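Local coordinates for protein transcriptional regulator (PDB 5V8C) that acts as a LytR-Cps2A-Psr phosphotransferase, mediating glycosylation of a cell wall-anchored surface protein in Actinomyces oris, at residues S269-Q272 and E273-D276; T14-P17 and T18-E21. One frame throughout, in Å; residues are numbered along the deposited sequence.

How the interactions relate
Both contacts are local, a helix start (interaction 1) and a loop turn (interaction 2) on the surface of one chain, with centres about 19 Å apart and nearest atoms about 10 Å apart, without touching. Interaction 2 comes first, in the loop that joins strand 13-14 to strand 23-28 of the seven-stranded mixed sheet. Interaction 1 comes near the C-terminal end, where the chain that follows strand 252-256, an outermost strand of the same sheet, enters helix 272-280. The C-terminal tail relates the two: after that helix its Gly-282 O and Thr-287 O accept hydrogen bonds from the Ser-16 and Thr-14 hydroxyls. This ties the early loop to the chain's last residues, next to the disulfide Cys-102 to Cys-288.

Interaction 1. Residues S269-Q272 and E273-D276; sequences SPNQ and ESRD
Asn-271 and Ser-274 form the close-packed side of this helix start. Asn-271 ND2 lies 2.8 Å from Ser-274 OG without the angle for a hydrogen bond; both groups instead bond to the carbonyl oxygen of Pro-258, which is gripped twice. The Asn-271 side chain gets there with CG between the backbone N and the carbonyl carbon (chi1 54°), folded back over the first turn, where ND2 also passes 3.5 Å from Glu-273 CB. With an alanine here the amide is gone, and Pro-258 O would probably be left with one of its two grips, Ser-274 OG. Next to this buried serine, Pro-270 rests on Leu-74 and meets the Arg-275 guanidinium obliquely, CG to NH2 at 3.5 Å. The opposite character belongs to Gln-272 and Asp-276, which are exposed. The glutamine chain bends at chi2 (66°) to bring NE2 within 2.8 Å of Asp-276 OD1, the amide and carboxylate planes nearly parallel but offset from one another, and the bond is weak at an N-H...O angle of 121°. Beneath it the backbone is firmer: Arg-275 N bonds to Asn-271 O at 3.1 Å, and Asp-276 N to Gln-272 O at 3.0 Å. These i to i+4 bonds, with asparagine in the N-cap position, mark the first turn of an alpha-helix, here helix 272-280.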
ATOM      1  N   SER A 269      -0.376   6.902 -17.198  1.00 96.46           N
ATOM      2  CA  SER A 269       1.061   7.135 -17.129  1.00 97.89           C
ATOM      3  C   SER A 269       1.440   8.212 -16.101  1.00101.30           C
ATOM      4  O   SER A 269       0.630   9.101 -15.821  1.00100.31           O
ATOM      5  CB  SER A 269       1.579   7.527 -18.512  1.00103.31           C
ATOM      6  OG  SER A 269       2.612   6.651 -18.934  1.00111.46           O
ATOM      7  N   PRO A 270       2.678   8.197 -15.559  1.00 98.44           N
ATOM      8  CA  PRO A 270       3.075   9.276 -14.641  1.00 98.00           C
ATOM      9  C   PRO A 270       3.200  10.601 -15.385  1.00102.24           C
ATOM     10  O   PRO A 270       3.814  10.659 -16.455  1.00102.96           O
ATOM     11  CB  PRO A 270       4.431   8.809 -14.080  1.00100.57           C
ATOM     12  CG  PRO A 270       4.586   7.373 -14.516  1.00105.26           C
ATOM     13  CD  PRO A 270       3.783   7.243 -15.773  1.00101.57           C
ATOM     14  N   ASN A 271       2.556  11.645 -14.850  1.00 98.66           N
ATOM     15  CA  ASN A 271       2.597  12.991 -15.422  1.00100.99           C
ATOM     16  C   ASN A 271       3.614  13.866 -14.680  1.00106.91           C
ATOM     17  O   ASN A 271       4.310  13.369 -13.786  1.00105.62           O
ATOM     18  CB  ASN A 271       1.197  13.635 -15.422  1.00100.20           C
ATOM     19  CG  ASN A 271       0.474  13.690 -14.091  1.00110.81           C
ATOM     20  OD1 ASN A 271      -0.729  13.948 -14.037  1.00109.22           O
ATOM     21  ND2 ASN A 271       1.166  13.470 -12.990  1.00 91.07           N
ATOM     22  N   GLN A 272       3.694  15.164 -15.037  1.00105.65           N
ATOM     23  CA  GLN A 272       4.594  16.107 -14.377  1.00106.46           C
ATOM     24  C   GLN A 272       4.310  16.184 -12.864  1.00108.42           C
ATOM     25  O   GLN A 272       5.257  16.110 -12.077  1.00108.35           O
ATOM     26  CB  GLN A 272       4.527  17.491 -15.042  1.00110.09           C
ATOM     27  CG  GLN A 272       5.529  18.502 -14.486  1.00125.12           C
ATOM     28  CD  GLN A 272       6.964  18.127 -14.771  1.00143.50           C
ATOM     29  OE1 GLN A 272       7.461  18.279 -15.893  1.00141.55           O
ATOM     30  NE2 GLN A 272       7.672  17.662 -13.750  1.00129.75           N
ATOM     31  N   GLU A 273       3.016  16.261 -12.460  1.00103.11           N
ATOM     32  CA  GLU A 273       2.603  16.294 -11.047  1.00101.93           C
ATOM     33  C   GLU A 273       3.220  15.129 -10.250  1.00105.01           C
ATOM     34  O   GLU A 273       3.787  15.351  -9.176  1.00105.76           O
ATOM     35  CB  GLU A 273       1.075  16.232 -10.915  1.00101.91           C
ATOM     36  CG  GLU A 273       0.347  17.557 -11.030  1.00115.19           C
ATOM     37  CD  GLU A 273      -1.124  17.428 -10.674  1.00132.11           C
ATOM     38  OE1 GLU A 273      -1.472  17.662  -9.493  1.00126.69           O
ATOM     39  OE2 GLU A 273      -1.913  17.002 -11.549  1.00113.11           O
ATOM     40  N   SER A 274       3.120  13.898 -10.794  1.00 99.14           N
ATOM     41  CA  SER A 274       3.653  12.671 -10.207  1.00 97.37           C
ATOM     42  C   SER A 274       5.181  12.726 -10.068  1.00103.36           C
ATOM     43  O   SER A 274       5.709  12.374  -9.013  1.00101.73           O
ATOM     44  CB  SER A 274       3.260  11.465 -11.054  1.00 99.64           C
ATOM     45  OG  SER A 274       1.856  11.404 -11.242  1.00107.12           O
ATOM     46  N   ARG A 275       5.881  13.181 -11.126  1.00101.95           N
ATOM     47  CA  ARG A 275       7.342  13.267 -11.157  1.00103.16           C
ATOM     48  C   ARG A 275       7.902  14.253 -10.135  1.00108.59           C
ATOM     49  O   ARG A 275       8.945  13.973  -9.540  1.00107.70           O
ATOM     50  CB  ARG A 275       7.849  13.592 -12.573  1.00105.10           C
ATOM     51  CG  ARG A 275       7.590  12.484 -13.602  1.00115.04           C
ATOM     52  CD  ARG A 275       8.688  11.434 -13.611  1.00124.37           C
ATOM     53  NE  ARG A 275       8.184  10.102 -13.954  1.00128.27           N
ATOM     54  CZ  ARG A 275       8.309   9.538 -15.149  1.00144.20           C
ATOM     55  NH1 ARG A 275       8.915  10.186 -16.137  1.00134.61           N
ATOM     56  NH2 ARG A 275       7.830   8.322 -15.368  1.00132.70           N
ATOM     57  N   ASP A 276       7.210  15.393  -9.922  1.00107.41           N
ATOM     58  CA  ASP A 276       7.633  16.431  -8.967  1.00109.04           C
ATOM     59  C   ASP A 276       7.462  15.956  -7.531  1.00111.20           C
ATOM     60  O   ASP A 276       8.385  16.084  -6.727  1.00112.30           O
ATOM     61  CB  ASP A 276       6.846  17.739  -9.180  1.00112.45           C
ATOM     62  CG  ASP A 276       6.965  18.346 -10.566  1.00124.18           C
ATOM     63  OD1 ASP A 276       8.103  18.417 -11.091  1.00125.88           O
ATOM     64  OD2 ASP A 276       5.932  18.815 -11.096  1.00128.99           O
TER

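Interaction 2. Residues T14-P17 and T18-E21; sequences TSSP and TAGE
Thr-18 sits over one face of the Pro-17 pyrrolidine ring: its hydroxyl OG1 approaches to 3.9 Å from Pro-17 CD, and its peptide N, held there as part of the chain, lies over the same face, 3.2 Å from Pro-17 CB and CD. At the ring's nitrogen edge the chain comes in from Ser-16. The arrangement is an open beta turn, Ser-16 to Ala-19, with angles close to type I but without the Ser-16 O to Ala-19 N bond, overlapping at Ser-16 with an ST turn. In the ST turn Thr-14 OG1 accepts the backbone N-H of Ser-16 at 3.2 Å, nearly straight at 165°, and is also bonded to Thr-287 O, so this hydroxyl links the loop to the C-terminal tail. In the beta turn Pro-17 and Thr-18 occupy the two corners, and the CA atoms of Ser-16 and Ala-19 are brought to 5.8 Å from each other. The Ser-16 hydroxyl then reaches across the turn. With OG opposite its own backbone N and beside the carbonyl carbon (chi1 177°), it points along the direction the chain takes next, while its stronger partner is Gly-282 O, beyond helix 272-280. At the open end the methyl of Ala-19 lies beside the serine, CB 3.7 Å from Ser-16 OG, and also touches Pro-108. Thr-18 O accepts from Arg-59 NH2, so the far corner of the turn is fastened to strand 52-60 of the mixed sheet. Across the mouth, the bond from Ala-19 N to Ser-16 OG is weak, 3.4 Å long.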
ATOM      1  N   THR A  14      21.403   3.487  -5.676  1.00 93.65           N
ATOM      2  CA  THR A  14      21.129   4.862  -6.091  1.00 94.70           C
ATOM      3  C   THR A  14      22.324   5.775  -5.853  1.00102.60           C
ATOM      4  O   THR A  14      23.168   5.489  -4.999  1.00101.86           O
ATOM      5  CB  THR A  14      19.857   5.422  -5.424  1.00 99.67           C
ATOM      6  OG1 THR A  14      19.482   6.617  -6.101  1.00 95.30           O
ATOM      7  CG2 THR A  14      20.043   5.729  -3.929  1.00 98.06           C
ATOM      8  N   SER A  15      22.363   6.895  -6.589  1.00102.01           N
ATOM      9  CA  SER A  15      23.366   7.947  -6.440  1.00102.77           C
ATOM     10  C   SER A  15      22.721   9.150  -5.734  1.00110.54           C
ATOM     11  O   SER A  15      23.410  10.111  -5.388  1.00111.01           O
ATOM     12  CB  SER A  15      23.928   8.349  -7.801  1.00104.27           C
ATOM     13  OG  SER A  15      22.904   8.518  -8.766  1.00109.39           O
ATOM     14  N   SER A  16      21.397   9.069  -5.496  1.00109.04           N
ATOM     15  CA  SER A  16      20.588  10.098  -4.839  1.00109.23           C
ATOM     16  C   SER A  16      20.951  10.284  -3.359  1.00115.55           C
ATOM     17  O   SER A  16      21.105   9.298  -2.631  1.00115.17           O
ATOM     18  CB  SER A  16      19.104   9.757  -4.963  1.00110.85           C
ATOM     19  OG  SER A  16      18.276  10.690  -4.287  1.00114.33           O
ATOM     20  N   PRO A  17      21.003  11.546  -2.876  1.00113.29           N
ATOM     21  CA  PRO A  17      21.268  11.770  -1.446  1.00112.82           C
ATOM     22  C   PRO A  17      19.985  11.794  -0.603  1.00115.34           C
ATOM     23  O   PRO A  17      19.984  11.284   0.520  1.00115.47           O
ATOM     24  CB  PRO A  17      21.984  13.125  -1.430  1.00114.86           C
ATOM     25  CG  PRO A  17      21.533  13.830  -2.703  1.00119.71           C
ATOM     26  CD  PRO A  17      20.835  12.826  -3.598  1.00115.23           C
ATOM     27  N   THR A  18      18.897  12.389  -1.148  1.00109.99           N
ATOM     28  CA  THR A  18      17.590  12.554  -0.495  1.00108.55           C
ATOM     29  C   THR A  18      16.851  11.229  -0.271  1.00108.58           C
ATOM     30  O   THR A  18      16.061  11.125   0.665  1.00106.09           O
ATOM     31  CB  THR A  18      16.715  13.542  -1.278  1.00115.21           C
ATOM     32  OG1 THR A  18      17.521  14.323  -2.166  1.00113.82           O
ATOM     33  CG2 THR A  18      15.887  14.440  -0.365  1.00114.32           C
ATOM     34  N   ALA A  19      17.078  10.234  -1.143  1.00104.22           N
ATOM     35  CA  ALA A  19      16.430   8.933  -1.013  1.00103.66           C
ATOM     36  C   ALA A  19      17.124   8.139   0.088  1.00106.95           C
ATOM     37  O   ALA A  19      18.210   7.587  -0.124  1.00108.05           O
ATOM     38  CB  ALA A  19      16.470   8.178  -2.336  1.00104.22           C
ATOM     39  N   GLY A  20      16.534   8.175   1.279  1.00100.53           N
ATOM     40  CA  GLY A  20      17.066   7.491   2.448  1.00 98.86           C
ATOM     41  C   GLY A  20      16.437   6.130   2.625  1.00 98.80           C
ATOM     42  O   GLY A  20      16.544   5.269   1.742  1.00 97.63           O
ATOM     43  N   GLU A  21      15.763   5.929   3.763  1.00102.54           N
ATOM     44  CA  GLU A  21      15.083   4.668   4.034  1.00 99.32           C
ATOM     45  C   GLU A  21      13.716   4.654   3.337  1.00 96.65           C
ATOM     46  O   GLU A  21      12.878   5.528   3.589  1.00 95.35           O
ATOM     47  CB  GLU A  21      14.949   4.436   5.543  1.00 99.93           C
ATOM     48  CG  GLU A  21      14.481   3.039   5.904  1.00114.02           C
ATOM     49  CD  GLU A  21      14.629   2.689   7.372  1.00141.82           C
ATOM     50  OE1 GLU A  21      15.765   2.374   7.795  1.00143.40           O
ATOM     51  OE2 GLU A  21      13.607   2.714   8.094  1.00133.68           O
TER